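Local coordinates for periplasmic binding protein (Veillonella parvula, PDB 4N01), which probably captures a solute in the periplasm, perhaps a metal chelate such as a siderophore or haem, and hands it to a membrane transporter, at residues A[209-214]-A[266-271]; A[218-223]-A[251-256]; A[223-228]-A[240-245]; A[227-232]-A[313-318]; A[233-238]-A[322-327]. All blocks are in the same frame, centred on the assembly; numbering follows the deposited sequence.

Contact 1 (A[209-214]-A[266-271])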
# COMPACT_ATOMS: atom_id res chain seq x y z
N LYS A 209 -17.80 13.19 1.88
CA LYS A 209 -18.07 12.94 0.47
C LYS A 209 -18.04 11.45 0.16
O LYS A 209 -17.30 10.70 0.80
CB LYS A 209 -17.03 13.65 -0.40
CG LYS A 209 -17.02 15.15 -0.24
CD LYS A 209 -18.30 15.77 -0.77
CE LYS A 209 -18.23 17.29 -0.65
NZ LYS A 209 -19.37 17.96 -1.32
N ARG A 210 -18.84 11.02 -0.81
CA ARG A 210 -18.86 9.61 -1.20
C ARG A 210 -17.95 9.39 -2.40
O ARG A 210 -17.99 10.17 -3.35
CB ARG A 210 -20.29 9.17 -1.48
CG ARG A 210 -21.07 9.03 -0.19
CD ARG A 210 -22.55 9.18 -0.40
NE ARG A 210 -23.13 8.10 -1.20
CZ ARG A 210 -23.42 6.89 -0.74
NH1 ARG A 210 -23.15 6.57 0.53
NH2 ARG A 210 -23.98 5.98 -1.53
N VAL A 211 -17.12 8.36 -2.33
CA VAL A 211 -16.12 8.14 -3.38
C VAL A 211 -16.15 6.71 -3.93
O VAL A 211 -16.61 5.78 -3.27
CB VAL A 211 -14.68 8.49 -2.91
CG1 VAL A 211 -14.65 9.92 -2.35
CG2 VAL A 211 -14.17 7.49 -1.85
N PHE A 212 -15.69 6.54 -5.16
CA PHE A 212 -15.58 5.22 -5.77
C PHE A 212 -14.16 5.08 -6.28
O PHE A 212 -13.63 5.98 -6.94
CB PHE A 212 -16.58 5.10 -6.92
CG PHE A 212 -16.39 3.87 -7.76
CD1 PHE A 212 -16.70 2.60 -7.26
CD2 PHE A 212 -15.92 3.97 -9.06
CE1 PHE A 212 -16.52 1.46 -8.04
CE2 PHE A 212 -15.75 2.84 -9.85
CZ PHE A 212 -16.05 1.58 -9.34
N ILE A 213 -13.51 3.98 -5.94
CA ILE A 213 -12.15 3.74 -6.42
C ILE A 213 -12.18 2.88 -7.69
O ILE A 213 -12.69 1.75 -7.68
CB ILE A 213 -11.28 3.05 -5.35
CG1 ILE A 213 -11.14 3.95 -4.12
CG2 ILE A 213 -9.91 2.75 -5.93
CD1 ILE A 213 -12.20 3.74 -3.08
N TYR A 214 -11.62 3.41 -8.77
CA TYR A 214 -11.63 2.73 -10.05
C TYR A 214 -10.20 2.29 -10.35
O TYR A 214 -9.34 3.12 -10.69
CB TYR A 214 -12.17 3.68 -11.13
CG TYR A 214 -12.17 3.17 -12.57
CD1 TYR A 214 -13.30 2.60 -13.13
CD2 TYR A 214 -11.04 3.31 -13.37
CE1 TYR A 214 -13.31 2.15 -14.45
CE2 TYR A 214 -11.05 2.87 -14.69
CZ TYR A 214 -12.18 2.29 -15.22
OH TYR A 214 -12.17 1.87 -16.52
N TYR A 266 -17.07 11.59 -6.03
CA TYR A 266 -15.75 11.59 -6.67
C TYR A 266 -15.40 10.19 -7.14
O TYR A 266 -15.78 9.21 -6.50
CB TYR A 266 -14.64 12.11 -5.72
CG TYR A 266 -14.83 13.56 -5.38
CD1 TYR A 266 -14.11 14.55 -6.04
CD2 TYR A 266 -15.76 13.96 -4.44
CE1 TYR A 266 -14.30 15.89 -5.76
CE2 TYR A 266 -15.98 15.29 -4.16
CZ TYR A 266 -15.25 16.25 -4.82
OH TYR A 266 -15.47 17.57 -4.54
N ILE A 267 -14.68 10.10 -8.25
CA ILE A 267 -14.13 8.83 -8.69
C ILE A 267 -12.60 8.91 -8.63
O ILE A 267 -11.98 9.75 -9.29
CB ILE A 267 -14.59 8.47 -10.12
CG1 ILE A 267 -16.09 8.14 -10.13
CG2 ILE A 267 -13.80 7.27 -10.64
CD1 ILE A 267 -16.71 8.14 -11.52
N ILE A 268 -12.00 8.05 -7.82
CA ILE A 268 -10.56 8.05 -7.65
C ILE A 268 -10.00 6.97 -8.54
O ILE A 268 -10.38 5.80 -8.44
CB ILE A 268 -10.19 7.77 -6.17
CG1 ILE A 268 -10.72 8.89 -5.27
CG2 ILE A 268 -8.69 7.62 -6.01
CD1 ILE A 268 -10.74 8.51 -3.76
N ILE A 269 -9.08 7.35 -9.42
CA ILE A 269 -8.62 6.47 -10.48
C ILE A 269 -7.15 6.13 -10.29
O ILE A 269 -6.31 7.03 -10.20
CB ILE A 269 -8.77 7.17 -11.85
CG1 ILE A 269 -10.27 7.38 -12.17
CG2 ILE A 269 -8.04 6.39 -12.95
CD1 ILE A 269 -10.49 8.19 -13.45
N ALA A 270 -6.84 4.84 -10.25
CA ALA A 270 -5.45 4.41 -10.14
C ALA A 270 -4.73 4.55 -11.48
O ALA A 270 -5.17 4.00 -12.50
CB ALA A 270 -5.36 2.97 -9.62
N ASP A 271 -3.62 5.27 -11.48
CA ASP A 271 -2.83 5.48 -12.70
C ASP A 271 -1.65 4.49 -12.73
O ASP A 271 -0.78 4.52 -11.86
CB ASP A 271 -2.35 6.94 -12.73
CG ASP A 271 -1.57 7.29 -13.99
OD1 ASP A 271 -1.85 8.34 -14.61
OD2 ASP A 271 -0.65 6.53 -14.38
O HOH W 1 -18.36 17.99 -3.93

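Contact 2 (A[218-223]-A[251-256])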
# COMPACT_ATOMS: atom_id res chain seq x y z
N ASP A 218 -12.74 -4.58 -16.89
CA ASP A 218 -12.71 -5.61 -17.92
C ASP A 218 -14.16 -6.05 -18.03
O ASP A 218 -14.54 -7.11 -17.53
CB ASP A 218 -11.82 -6.78 -17.49
CG ASP A 218 -11.34 -7.61 -18.67
OD1 ASP A 218 -11.16 -7.04 -19.77
OD2 ASP A 218 -11.13 -8.83 -18.50
N GLY A 219 -14.97 -5.20 -18.66
CA GLY A 219 -16.41 -5.36 -18.64
C GLY A 219 -16.98 -4.74 -17.37
O GLY A 219 -17.71 -3.74 -17.43
N GLN A 220 -16.65 -5.32 -16.23
CA GLN A 220 -17.02 -4.79 -14.92
C GLN A 220 -15.86 -3.99 -14.33
O GLN A 220 -14.70 -4.25 -14.66
CB GLN A 220 -17.36 -5.93 -13.96
CG GLN A 220 -18.68 -6.62 -14.21
CD GLN A 220 -18.96 -7.66 -13.15
OE1 GLN A 220 -19.83 -7.48 -12.29
NE2 GLN A 220 -18.22 -8.76 -13.18
N PRO A 221 -16.16 -3.03 -13.45
CA PRO A 221 -15.04 -2.34 -12.80
C PRO A 221 -14.40 -3.19 -11.70
O PRO A 221 -15.10 -3.97 -11.04
CB PRO A 221 -15.69 -1.09 -12.21
CG PRO A 221 -17.08 -1.51 -11.92
CD PRO A 221 -17.46 -2.50 -13.01
N PHE A 222 -13.09 -3.04 -11.52
CA PHE A 222 -12.37 -3.67 -10.42
C PHE A 222 -12.15 -2.57 -9.40
O PHE A 222 -11.64 -1.49 -9.74
CB PHE A 222 -11.03 -4.19 -10.95
CG PHE A 222 -10.31 -5.13 -10.02
CD1 PHE A 222 -10.76 -6.43 -9.84
CD2 PHE A 222 -9.15 -4.72 -9.37
CE1 PHE A 222 -10.09 -7.31 -8.99
CE2 PHE A 222 -8.47 -5.59 -8.52
CZ PHE A 222 -8.94 -6.88 -8.33
N THR A 223 -12.53 -2.83 -8.16
CA THR A 223 -12.61 -1.76 -7.17
C THR A 223 -12.26 -2.22 -5.75
O THR A 223 -12.08 -3.41 -5.50
CB THR A 223 -14.01 -1.15 -7.20
OG1 THR A 223 -14.06 0.01 -6.36
CG2 THR A 223 -15.04 -2.16 -6.71
N TRP A 251 -10.05 -6.09 -2.65
CA TRP A 251 -10.28 -5.76 -4.06
C TRP A 251 -11.05 -6.88 -4.76
O TRP A 251 -10.78 -8.05 -4.53
CB TRP A 251 -8.95 -5.58 -4.81
CG TRP A 251 -8.08 -4.48 -4.25
CD1 TRP A 251 -7.13 -4.59 -3.27
CD2 TRP A 251 -8.09 -3.09 -4.64
NE1 TRP A 251 -6.56 -3.36 -3.02
CE2 TRP A 251 -7.12 -2.43 -3.85
CE3 TRP A 251 -8.81 -2.35 -5.59
CZ2 TRP A 251 -6.86 -1.06 -3.98
CZ3 TRP A 251 -8.55 -1.00 -5.71
CH2 TRP A 251 -7.58 -0.36 -4.92
N ALA A 252 -11.98 -6.51 -5.64
CA ALA A 252 -12.73 -7.50 -6.42
C ALA A 252 -13.49 -6.78 -7.50
O ALA A 252 -13.54 -5.56 -7.53
CB ALA A 252 -13.70 -8.26 -5.53
N LYS A 253 -14.11 -7.56 -8.37
CA LYS A 253 -14.96 -6.98 -9.40
C LYS A 253 -16.25 -6.46 -8.78
O LYS A 253 -16.82 -7.10 -7.90
CB LYS A 253 -15.29 -8.03 -10.47
CG LYS A 253 -14.23 -8.15 -11.56
CD LYS A 253 -14.87 -8.58 -12.89
CE LYS A 253 -13.87 -8.56 -14.03
NZ LYS A 253 -12.80 -9.58 -13.84
N GLY A 254 -16.70 -5.30 -9.23
CA GLY A 254 -17.99 -4.76 -8.82
C GLY A 254 -18.91 -4.73 -10.03
O GLY A 254 -18.53 -5.15 -11.12
N SER A 255 -20.13 -4.23 -9.82
CA SER A 255 -21.07 -4.01 -10.91
C SER A 255 -21.29 -2.51 -11.06
O SER A 255 -21.37 -1.79 -10.07
CB SER A 255 -22.41 -4.70 -10.62
OG SER A 255 -22.30 -6.10 -10.75
N TRP A 256 -21.38 -2.04 -12.30
CA TRP A 256 -21.69 -0.63 -12.54
C TRP A 256 -23.05 -0.27 -11.95
O TRP A 256 -23.25 0.86 -11.53
CB TRP A 256 -21.67 -0.31 -14.04
CG TRP A 256 -20.28 -0.17 -14.66
CD1 TRP A 256 -19.79 -0.88 -15.72
CD2 TRP A 256 -19.23 0.72 -14.26
NE1 TRP A 256 -18.50 -0.48 -16.00
CE2 TRP A 256 -18.13 0.50 -15.11
CE3 TRP A 256 -19.11 1.68 -13.24
CZ2 TRP A 256 -16.94 1.21 -15.00
CZ3 TRP A 256 -17.92 2.38 -13.13
CH2 TRP A 256 -16.85 2.14 -14.00

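Contact 3 (A[223-228]-A[240-245])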
# COMPACT_ATOMS: atom_id res chain seq x y z
N THR A 223 -12.53 -2.83 -8.16
CA THR A 223 -12.61 -1.76 -7.17
C THR A 223 -12.26 -2.22 -5.75
O THR A 223 -12.08 -3.41 -5.50
CB THR A 223 -14.01 -1.15 -7.20
OG1 THR A 223 -14.06 0.01 -6.36
CG2 THR A 223 -15.04 -2.16 -6.71
N ALA A 224 -12.15 -1.26 -4.83
CA ALA A 224 -11.83 -1.60 -3.44
C ALA A 224 -13.10 -1.69 -2.61
O ALA A 224 -14.03 -0.88 -2.77
CB ALA A 224 -10.86 -0.57 -2.85
N PHE A 225 -13.16 -2.67 -1.71
CA PHE A 225 -14.34 -2.86 -0.87
C PHE A 225 -14.05 -2.57 0.59
O PHE A 225 -14.46 -1.53 1.12
CB PHE A 225 -14.94 -4.28 -1.05
CG PHE A 225 -15.63 -4.48 -2.39
CD1 PHE A 225 -17.01 -4.38 -2.51
CD2 PHE A 225 -14.88 -4.76 -3.54
CE1 PHE A 225 -17.65 -4.57 -3.75
CE2 PHE A 225 -15.51 -4.94 -4.77
CZ PHE A 225 -16.90 -4.84 -4.88
N GLU A 226 -13.35 -3.48 1.25
CA GLU A 226 -13.08 -3.31 2.68
C GLU A 226 -11.58 -3.26 2.94
O GLU A 226 -10.79 -3.57 2.06
CB GLU A 226 -13.71 -4.47 3.49
CG GLU A 226 -15.24 -4.61 3.33
CD GLU A 226 -16.04 -3.38 3.75
OE1 GLU A 226 -15.48 -2.47 4.41
OE2 GLU A 226 -17.26 -3.32 3.43
N GLY A 227 -11.20 -2.85 4.14
CA GLY A 227 -9.80 -2.90 4.51
C GLY A 227 -9.07 -1.58 4.35
O GLY A 227 -9.67 -0.50 4.41
N TYR A 228 -7.77 -1.67 4.12
CA TYR A 228 -6.89 -0.52 4.24
C TYR A 228 -7.34 0.72 3.45
O TYR A 228 -7.44 1.82 4.01
CB TYR A 228 -5.46 -0.92 3.84
CG TYR A 228 -4.44 0.12 4.20
CD1 TYR A 228 -3.91 0.17 5.47
CD2 TYR A 228 -4.02 1.06 3.26
CE1 TYR A 228 -2.96 1.12 5.81
CE2 TYR A 228 -3.07 2.01 3.58
CZ TYR A 228 -2.55 2.03 4.86
OH TYR A 228 -1.61 2.98 5.19
N ASN A 240 -15.93 5.28 1.00
CA ASN A 240 -15.97 4.34 -0.13
C ASN A 240 -17.36 3.75 -0.32
O ASN A 240 -17.87 3.07 0.58
CB ASN A 240 -14.93 3.22 0.11
CG ASN A 240 -14.87 2.21 -1.02
OD1 ASN A 240 -15.58 2.33 -2.02
ND2 ASN A 240 -13.97 1.22 -0.89
N VAL A 241 -17.98 4.00 -1.48
CA VAL A 241 -19.37 3.55 -1.68
C VAL A 241 -19.49 2.04 -1.82
O VAL A 241 -20.60 1.49 -1.75
CB VAL A 241 -20.06 4.22 -2.90
CG1 VAL A 241 -20.20 5.73 -2.67
CG2 VAL A 241 -19.28 3.93 -4.17
N MSE A 242 -18.37 1.36 -2.03
CA MSE A 242 -18.40 -0.10 -2.15
C MSE A 242 -18.21 -0.78 -0.78
O MSE A 242 -18.34 -2.00 -0.67
CB MSE A 242 -17.36 -0.62 -3.16
CG MSE A 242 -17.53 -0.03 -4.56
SE MSE A 242 -19.37 -0.24 -5.28
CE MSE A 242 -19.16 -2.05 -5.96
N SER A 243 -17.91 0.01 0.25
CA SER A 243 -17.78 -0.53 1.61
C SER A 243 -19.15 -0.62 2.28
O SER A 243 -20.08 0.11 1.92
CB SER A 243 -16.82 0.33 2.44
OG SER A 243 -16.76 -0.13 3.79
N GLY A 244 -19.29 -1.52 3.26
CA GLY A 244 -20.56 -1.71 3.94
C GLY A 244 -21.57 -2.47 3.11
O GLY A 244 -22.77 -2.46 3.42
N LEU A 245 -21.11 -3.14 2.05
CA LEU A 245 -22.02 -3.94 1.20
C LEU A 245 -21.89 -5.45 1.44
O LEU A 245 -22.45 -6.25 0.69
CB LEU A 245 -21.78 -3.63 -0.28
CG LEU A 245 -21.94 -2.16 -0.68
CD1 LEU A 245 -21.77 -2.02 -2.18
CD2 LEU A 245 -23.30 -1.61 -0.25
O HOH W 2 -14.79 1.91 -4.53
O HOH W 3 -18.56 -4.23 1.14

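Contact 4 (A[227-232]-A[313-318])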
# COMPACT_ATOMS: atom_id res chain seq x y z
N GLY A 227 -11.20 -2.85 4.14
CA GLY A 227 -9.80 -2.90 4.51
C GLY A 227 -9.07 -1.58 4.35
O GLY A 227 -9.67 -0.50 4.41
N TYR A 228 -7.77 -1.67 4.12
CA TYR A 228 -6.89 -0.52 4.24
C TYR A 228 -7.34 0.72 3.45
O TYR A 228 -7.44 1.82 4.01
CB TYR A 228 -5.46 -0.92 3.84
CG TYR A 228 -4.44 0.12 4.20
CD1 TYR A 228 -3.91 0.17 5.47
CD2 TYR A 228 -4.02 1.06 3.26
CE1 TYR A 228 -2.96 1.12 5.81
CE2 TYR A 228 -3.07 2.01 3.58
CZ TYR A 228 -2.55 2.03 4.86
OH TYR A 228 -1.61 2.98 5.19
N THR A 229 -7.62 0.55 2.16
CA THR A 229 -7.94 1.70 1.32
C THR A 229 -9.19 2.41 1.84
O THR A 229 -9.25 3.64 1.92
CB THR A 229 -8.16 1.28 -0.15
OG1 THR A 229 -6.94 0.74 -0.68
CG2 THR A 229 -8.59 2.48 -0.99
N THR A 230 -10.20 1.62 2.20
CA THR A 230 -11.43 2.18 2.74
C THR A 230 -11.17 2.90 4.05
O THR A 230 -11.65 4.02 4.26
CB THR A 230 -12.44 1.05 2.97
OG1 THR A 230 -12.87 0.56 1.70
CG2 THR A 230 -13.64 1.54 3.77
N ASN A 231 -10.40 2.28 4.93
CA ASN A 231 -10.16 2.85 6.25
C ASN A 231 -9.35 4.13 6.26
O ASN A 231 -9.62 5.03 7.06
CB ASN A 231 -9.55 1.80 7.17
CG ASN A 231 -10.53 0.72 7.51
OD1 ASN A 231 -11.74 0.98 7.59
ND2 ASN A 231 -10.05 -0.50 7.69
N ILE A 232 -8.36 4.25 5.38
CA ILE A 232 -7.55 5.47 5.35
C ILE A 232 -8.34 6.63 4.72
O ILE A 232 -8.22 7.78 5.15
CB ILE A 232 -6.19 5.27 4.65
CG1 ILE A 232 -6.38 4.83 3.20
CG2 ILE A 232 -5.38 4.23 5.41
CD1 ILE A 232 -5.56 5.60 2.22
N GLU A 313 -0.08 4.80 -3.02
CA GLU A 313 -0.54 5.86 -2.13
C GLU A 313 -1.72 5.45 -1.28
O GLU A 313 -1.93 6.02 -0.21
CB GLU A 313 -0.95 7.09 -2.97
CG GLU A 313 0.24 7.85 -3.55
CD GLU A 313 -0.17 8.98 -4.48
OE1 GLU A 313 -1.23 8.87 -5.15
OE2 GLU A 313 0.56 9.99 -4.54
N ILE A 314 -2.48 4.47 -1.75
CA ILE A 314 -3.70 4.05 -1.04
C ILE A 314 -3.62 2.63 -0.51
O ILE A 314 -4.62 2.07 -0.06
CB ILE A 314 -4.98 4.21 -1.92
CG1 ILE A 314 -4.81 3.49 -3.26
CG2 ILE A 314 -5.30 5.68 -2.12
CD1 ILE A 314 -6.10 3.42 -4.08
N THR A 315 -2.43 2.04 -0.58
CA THR A 315 -2.17 0.73 0.00
C THR A 315 -1.02 0.89 1.01
O THR A 315 -0.35 1.93 1.02
CB THR A 315 -1.84 -0.30 -1.09
OG1 THR A 315 -0.75 0.18 -1.87
CG2 THR A 315 -3.06 -0.52 -1.98
N PRO A 316 -0.80 -0.12 1.87
CA PRO A 316 0.17 0.05 2.96
C PRO A 316 1.56 0.44 2.47
O PRO A 316 1.99 -0.02 1.42
CB PRO A 316 0.22 -1.33 3.60
CG PRO A 316 -1.18 -1.87 3.39
CD PRO A 316 -1.56 -1.38 2.02
N GLY A 317 2.25 1.29 3.23
CA GLY A 317 3.57 1.77 2.85
C GLY A 317 3.93 3.00 3.65
O GLY A 317 3.60 3.09 4.83
N VAL A 318 4.60 3.96 3.01
CA VAL A 318 5.07 5.15 3.72
C VAL A 318 4.47 6.41 3.12
O VAL A 318 4.80 7.51 3.54
CB VAL A 318 6.60 5.25 3.70
CG1 VAL A 318 7.22 4.02 4.35
CG2 VAL A 318 7.09 5.40 2.26

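Contact 5 (A[233-238]-A[322-327])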
# COMPACT_ATOMS: atom_id res chain seq x y z
N LEU A 233 -9.16 6.33 3.72
CA LEU A 233 -9.99 7.37 3.10
C LEU A 233 -11.03 7.92 4.06
O LEU A 233 -11.37 9.11 4.00
CB LEU A 233 -10.66 6.85 1.80
CG LEU A 233 -9.68 6.62 0.65
CD1 LEU A 233 -10.41 5.99 -0.54
CD2 LEU A 233 -9.01 7.94 0.25
N LYS A 234 -11.52 7.09 4.98
CA LYS A 234 -12.45 7.57 5.99
C LYS A 234 -11.82 8.66 6.88
O LYS A 234 -12.53 9.52 7.42
CB LYS A 234 -12.97 6.41 6.85
CG LYS A 234 -14.02 5.57 6.14
CD LYS A 234 -14.58 4.47 7.02
CE LYS A 234 -15.81 3.84 6.36
NZ LYS A 234 -16.22 2.55 7.01
N LEU A 235 -10.50 8.64 7.01
CA LEU A 235 -9.82 9.65 7.83
C LEU A 235 -9.97 11.08 7.31
O LEU A 235 -9.80 12.04 8.07
CB LEU A 235 -8.32 9.31 7.96
CG LEU A 235 -7.97 8.03 8.71
CD1 LEU A 235 -6.46 7.81 8.59
CD2 LEU A 235 -8.40 8.08 10.17
N ILE A 236 -10.26 11.24 6.02
CA ILE A 236 -10.42 12.57 5.43
C ILE A 236 -11.82 12.79 4.91
O ILE A 236 -12.03 13.56 3.97
CB ILE A 236 -9.40 12.86 4.30
CG1 ILE A 236 -9.50 11.78 3.20
CG2 ILE A 236 -7.98 12.95 4.85
CD1 ILE A 236 -8.73 12.17 1.90
N GLY A 237 -12.79 12.10 5.50
CA GLY A 237 -14.18 12.30 5.14
C GLY A 237 -14.50 11.82 3.74
O GLY A 237 -15.39 12.38 3.09
N ALA A 238 -13.78 10.81 3.27
CA ALA A 238 -14.07 10.24 1.95
C ALA A 238 -14.56 8.82 2.18
O ALA A 238 -13.80 7.96 2.60
CB ALA A 238 -12.81 10.24 1.10
N ASP A 322 0.89 11.55 3.39
CA ASP A 322 1.25 12.51 2.34
C ASP A 322 0.19 12.55 1.24
O ASP A 322 -0.22 13.63 0.81
CB ASP A 322 2.62 12.15 1.74
CG ASP A 322 3.03 13.11 0.64
OD1 ASP A 322 3.48 14.23 0.97
OD2 ASP A 322 2.90 12.74 -0.55
N ALA A 323 -0.27 11.38 0.82
CA ALA A 323 -1.30 11.29 -0.20
C ALA A 323 -2.65 11.80 0.32
O ALA A 323 -3.39 12.47 -0.40
CB ALA A 323 -1.43 9.85 -0.67
N LEU A 324 -2.96 11.48 1.57
CA LEU A 324 -4.21 11.95 2.17
C LEU A 324 -4.28 13.47 2.24
O LEU A 324 -5.35 14.06 2.13
CB LEU A 324 -4.37 11.36 3.57
CG LEU A 324 -4.77 9.89 3.69
CD1 LEU A 324 -4.84 9.50 5.17
CD2 LEU A 324 -6.11 9.63 3.02
N LYS A 325 -3.13 14.11 2.42
CA LYS A 325 -3.07 15.57 2.41
C LYS A 325 -3.56 16.11 1.06
O LYS A 325 -4.43 16.99 1.00
CB LYS A 325 -1.64 16.03 2.67
CG LYS A 325 -1.48 17.52 2.89
CD LYS A 325 -0.05 17.83 3.36
CE LYS A 325 0.14 19.30 3.69
NZ LYS A 325 -0.01 20.18 2.51
N ARG A 326 -3.00 15.57 -0.02
CA ARG A 326 -3.38 15.99 -1.37
C ARG A 326 -4.84 15.68 -1.67
O ARG A 326 -5.55 16.51 -2.25
CB ARG A 326 -2.48 15.32 -2.41
CG ARG A 326 -2.64 15.86 -3.83
CD ARG A 326 -1.72 15.12 -4.81
NE ARG A 326 -2.30 13.86 -5.28
CZ ARG A 326 -1.84 12.65 -4.98
NH1 ARG A 326 -0.76 12.51 -4.22
NH2 ARG A 326 -2.46 11.58 -5.47
N LEU A 327 -5.28 14.49 -1.28
CA LEU A 327 -6.64 14.05 -1.57
C LEU A 327 -7.63 14.92 -0.81
O LEU A 327 -8.67 15.28 -1.36
CB LEU A 327 -6.83 12.58 -1.20
CG LEU A 327 -6.11 11.55 -2.08
CD1 LEU A 327 -6.20 10.14 -1.50
CD2 LEU A 327 -6.71 11.56 -3.45

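Contact 1 (A[209-214]-A[266-271])
V211 to Y214 run in step with Y266 to I269 as neighbouring parallel strands, and the tight part of the contact is their backbone ladder with the aliphatic groups packed on it. F212 and Y214 each donate and accept. F212 N bonds to Y266 O and F212 O takes I268 N, while Y214 N reaches I268 O at 2.7 Å and 174° and Y214 O takes A270 N. The ladder is slacker at its start, where Y266 N to R210 O measures 3.2 Å. On the face carrying V211 and I268, a chi1 of -64° sets I268 CG1 beside its own backbone N, and CD1 ends 4.0 Å from V211 CB. On the other face I267 CG2 meets the F212 ring at its edge, 4.2 Å from F212 CD2, and also touches Y214 CB at 4.0 Å. The partly exposed end is looser. K209 bends at chi2 and crosses the Y266 ring obliquely, K209 CG lying 4.1 Å from Y266 CE2. A water accepts from K209 NZ and also bonds to Y266 OH, so a bridge replaces direct polar contact. Strand 238-240 flanks 209-214 and strand 306-309 flanks 266-270, completing a four-stranded parallel sheet. I269 packs on F282 and I286 of helix 280-290, and Y266 stacks with H305 and meets I331 of helix 320-332.

Contact 2 (A[218-223]-A[251-256])
P221 lies flat on the indole of W256: P221 CD sits 3.7 Å from the centroid of the W256 five-membered ring, 8° off its normal, a CH-pi contact over the face, and P221 CB reaches W256 CZ2 at 3.8 Å. Replacing W256 by a serine is likely to leave the P221 ring without its aromatic platform and to open a gap beside it. At the far end the F222 ring lies over A252 N with one face, and F222 CE2 touches W251 CB at 3.7 Å. The ring gets there with CG anti to the F222 backbone N, chi1 -167°. W251 in turn brings CE3 to 3.4 Å from T223 O. Between these aromatics the segments form an antiparallel ladder in a small three-stranded sheet, with 221-224 in the middle between 216-217 and 251-253: T223 and A252 are a hydrogen-bonded pair, F222 and K253 a non-hydrogen-bonded one. G254 N adds a nearly straight bond to P221 O, 2.8 Å and 176°. In the modelled conformer the Q220 side chain crosses that of K253 at about a right angle, Q220 NE2 3.4 Å from K253 CD. The 3.2 Å bond from S255 OG to Q220 OE1 is tentative, since both residues have second conformers. Further out, T223 OG1 bonds to I213 O of the parallel sheet, L295 and E217 pack against W256, and L311 and I314 touch W251.

Contact 3 (A[223-228]-A[240-245])
The F225 ring lies with one face over M242, a selenomethionine: M242 CB is 4.2 Å from the F225 ring centroid, 26° off the normal, a CH-pi contact. The bent M242 chain then brings CE to 3.7 Å from F225 CE1. Beside this pair the N240 amide is turned so that ND2 gives a bond of 2.8 Å to A224 O, which it meets from above the carbonyl plane. E226 folds back at chi2 (-60°), bringing its carboxylate against the turn. OE2 takes G244 N at 2.7 Å on its syn lone pair, and OE1 takes S243 OG in the modelled conformer. A water bridges E226 OE2 to M242 O and L245 N. With a glutamine in place of E226 the charge is gone, and one of the two donors, S243 OG or G244 N, would probably be left facing an amide NH2 without an acceptor. N240 OD1 accepts from M242 N, an Asx turn laid over the type I turn N240 to S243, where the chain leaves the beta-alpha-beta crossover running from strand 209-214 through helix 228-234 to strand 238-240.

Contact 4 (A[227-232]-A[313-318])
Y228 and T229, in the first turn of helix 228-234, meet I314, T315 and P316 just where helix 311-314 gives way to a loop. G227 is at the N-cap of the first helix. P316 also touches W131 and S157, and Y228 touches L165 of helix 165-178, so the contact lies near the centre of the chain, where the two sheet-bearing lobes of this binding-protein fold come together. Across the two segments there is one hydrogen bond: T229 OG1 donates to I314 O at 2.7 Å, tilted 34° from the carbonyl plane. The same I314 O also lies at the edge of the Y228 ring, 3.5 Å from CD2. The phenol oxygen of Y228 is hydrogen-bonded to T320 OG1. Aliphatic packing joins T229 CG2 to I314 CD1 at 4.1 Å, and I232 CD1 to I314 CA at 4.1 Å. Aromatic contact comes from P316, which slides past the ring with CG over its centre, 3.9 Å from the Y228 centroid and 11° off the normal, a CH-pi contact. With CG anti to the backbone N (chi1 -168°), the Y228 ring is held between two aliphatic groups: I232 CG2 covers the face away from P316, 3.6 Å above the Y228 ring plane.

Contact 5 (A[233-238]-A[322-327])
I236 takes a chi1 of 56°, which sets CG1 between its backbone N and carbonyl carbon and sends CD1 across to helix 320-332. There I236 CD1 touches L327 CB at 3.7 Å and L324 CD2 at 3.8 Å. L324 and L327, about one turn apart on their helix, both point toward 233-238, each with CG anti to the carbonyl carbon. L324 CD1 meets L235 CD1 at 4.1 Å, and L327 CD1 meets L233 CD2 at 4.0 Å. No hydrogen bond crosses, and the meeting is wholly apolar. Segment 233-238 carries helix 228-234 out into the turn before strand 238-240, through a Schellman motif with G237 as its positive-phi C-prime residue: A238 N bonds to L233 O at 3.0 Å and G237 N to K234 O at 3.2 Å. L233 O also accepts I236 N, from the other face of its plane. Around the leucines, I236 rests on I199 and L203 of helix 182-203, L327 on I307 and V309 of strand 306-309, and L233 on I213 of strand 209-214.

Contacts 2 to 5 each touch contact 1, the middle of the four-stranded parallel sheet, though contacts 2 and 5, about 23 Å apart between centres, do not touch each other. Contact 3 lies about 11 Å from contact 1 between centres, tied on by V211 O to V241 N, 2.9 Å; contact 2, about 13 Å between centres, by I213 O to T223 OG1, 2.6 Å. Contacts 4 and 5 use one helix, their centres about 10 Å apart, and the salt bridge E313 OE2 to R326 NH1 joins their second segments. F225 O to T230 OG1 links contacts 3 and 4. A sodium ion lies about 4 Å from the W251 side chain and a glycerol, probably from the crystallisation liquor, about 4 Å from that of F222; neither identifies the natural ligand.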